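Alcohol oxidase (Myceliophthora thermophila, PDB 6F74) is a VAO-type flavoprotein that binds FAD and probably oxidises alcohol-type substrates with molecular oxygen as electron acceptor. Local coordinates at residues A[391-394]-A[395-398]. Residues are numbered along the deposited sequence; the frame is centred on the assembly and turned at random.
Sequences PLMN and ALKK
L396 N donates to L392 O at 3.0 Å and A395 N to P391 O, the i to i+4 bonds of an alpha-helix, before the N-H of K397 is shared between two weak bonds, to M393 O and to N394 O. This is the C-terminal part of the amphipathic helix 382-396, which packs on one face of the seven-stranded antiparallel sheet, and it illustrates how a surface helix sorts its side chains by direction. On the sheet side, L392, M393 and L396 all touch L316 of strand 311-320. L392 and L396 lie one turn apart; their CD1 methyls meet at 3.9 Å, the two branched ends inclined to one another. M393 joins them from the next position. Its chain bends at chi2 (-56°) and again at chi3 (93°), which folds the terminal methyl back beside L396, CE lying 3.6 Å from L396 CD1. A395 turns to another neighbour, helix 328-346, where it meets V336 and Q340. N394 and K397, both exposed, run side by side in the same direction, the lysine extended beyond CG, so that its aliphatic part passes along the backbone of N394 and its CG comes within 3.5 Å of M393 O. At the far end of that chain, K397 NZ stands 3.5 Å from the amide oxygen OD1 of N394.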
ATOM      1  N   PRO A 391      25.667  14.253  -8.522  1.00 23.93           N
ATOM      2  CA  PRO A 391      26.038  13.097  -9.335  1.00 23.94           C
ATOM      3  C   PRO A 391      25.044  12.827 -10.479  1.00 23.50           C
ATOM      4  O   PRO A 391      25.471  12.489 -11.587  1.00 23.63           O
ATOM      5  CB  PRO A 391      26.060  11.947  -8.321  1.00 23.99           C
ATOM      6  CG  PRO A 391      26.344  12.619  -7.016  1.00 24.26           C
ATOM      7  CD  PRO A 391      25.531  13.872  -7.104  1.00 24.00           C
ATOM      8  N   LEU A 392      23.756  13.041 -10.213  1.00 23.07           N
ATOM      9  CA  LEU A 392      22.715  12.949 -11.250  1.00 22.71           C
ATOM     10  C   LEU A 392      22.746  14.074 -12.285  1.00 22.80           C
ATOM     11  O   LEU A 392      22.707  13.791 -13.475  1.00 22.82           O
ATOM     12  CB  LEU A 392      21.304  12.882 -10.636  1.00 22.27           C
ATOM     13  CG  LEU A 392      20.153  12.749 -11.657  1.00 21.94           C
ATOM     14  CD1 LEU A 392      20.297  11.590 -12.623  1.00 21.97           C
ATOM     15  CD2 LEU A 392      18.854  12.662 -10.886  1.00 21.57           C
ATOM     16  N   MET A 393      22.796  15.326 -11.858  1.00 22.91           N
ATOM     17  CA  MET A 393      22.809  16.456 -12.843  1.00 23.05           C
ATOM     18  C   MET A 393      24.046  16.465 -13.716  1.00 23.44           C
ATOM     19  O   MET A 393      23.970  16.747 -14.921  1.00 23.51           O
ATOM     20  CB  MET A 393      22.622  17.805 -12.134  1.00 23.17           C
ATOM     21  CG  MET A 393      21.370  17.870 -11.266  1.00 22.85           C
ATOM     22  SD  MET A 393      19.839  17.496 -12.149  1.00 22.42           S
ATOM     23  CE  MET A 393      19.608  15.797 -11.916  1.00 22.11           C
ATOM     24  N   ASN A 394      25.174  16.082 -13.122  1.00 23.74           N
ATOM     25  CA  ASN A 394      26.408  15.931 -13.872  1.00 24.16           C
ATOM     26  C   ASN A 394      26.266  14.837 -14.930  1.00 24.10           C
ATOM     27  O   ASN A 394      26.731  15.024 -16.061  1.00 24.35           O
ATOM     28  CB  ASN A 394      27.590  15.614 -12.953  1.00 24.54           C
ATOM     29  CG  ASN A 394      27.939  16.765 -12.007  1.00 24.77           C
ATOM     30  OD1 ASN A 394      27.563  17.925 -12.215  1.00 24.74           O
ATOM     31  ND2 ASN A 394      28.716  16.452 -10.982  1.00 25.08           N
ATOM     32  N   ALA A 395      25.641  13.719 -14.585  1.00 23.82           N
ATOM     33  CA  ALA A 395      25.485  12.624 -15.541  1.00 23.84           C
ATOM     34  C   ALA A 395      24.528  13.010 -16.646  1.00 23.65           C
ATOM     35  O   ALA A 395      24.685  12.560 -17.777  1.00 23.87           O
ATOM     36  CB  ALA A 395      25.045  11.341 -14.867  1.00 23.63           C
ATOM     37  N   LEU A 396      23.550  13.850 -16.322  1.00 23.33           N
ATOM     38  CA  LEU A 396      22.605  14.383 -17.315  1.00 23.23           C
ATOM     39  C   LEU A 396      23.103  15.464 -18.244  1.00 23.57           C
ATOM     40  O   LEU A 396      22.466  15.679 -19.247  1.00 23.61           O
ATOM     41  CB  LEU A 396      21.333  14.888 -16.625  1.00 22.83           C
ATOM     42  CG  LEU A 396      20.471  13.756 -16.054  1.00 22.46           C
ATOM     43  CD1 LEU A 396      19.362  14.350 -15.193  1.00 22.13           C
ATOM     44  CD2 LEU A 396      19.911  12.842 -17.151  1.00 22.46           C
ATOM     45  N   LYS A 397      24.225  16.116 -17.947  1.00 23.87           N
ATOM     46  CA  LYS A 397      24.844  17.078 -18.888  1.00 24.26           C
ATOM     47  C   LYS A 397      25.100  16.485 -20.269  1.00 24.54           C
ATOM     48  O   LYS A 397      25.030  17.203 -21.250  1.00 24.78           O
ATOM     49  CB  LYS A 397      26.166  17.639 -18.354  1.00 24.60           C
ATOM     50  CG  LYS A 397      26.023  18.526 -17.128  1.00 24.49           C
ATOM     51  CD  LYS A 397      27.387  18.809 -16.518  1.00 24.89           C
ATOM     52  CE  LYS A 397      27.287  19.643 -15.253  1.00 24.88           C
ATOM     53  NZ  LYS A 397      28.635  20.041 -14.784  1.00 25.37           N
ATOM     54  N   LYS A 398      25.352  15.192 -20.368  1.00 24.58           N
ATOM     55  CA  LYS A 398      25.600  14.543 -21.684  1.00 24.94           C
ATOM     56  C   LYS A 398      24.387  14.503 -22.596  1.00 24.85           C
ATOM     57  O   LYS A 398      24.520  14.196 -23.788  1.00 25.23           O
ATOM     58  CB  LYS A 398      26.106  13.097 -21.529  1.00 25.08           C
ATOM     59  CG  LYS A 398      27.394  12.924 -20.720  1.00 25.31           C
ATOM     60  CD  LYS A 398      28.549  13.698 -21.337  1.00 25.82           C
ATOM     61  CE  LYS A 398      29.902  13.020 -21.170  1.00 26.30           C
ATOM     62  NZ  LYS A 398      30.971  13.796 -21.824  1.00 26.81           N
TER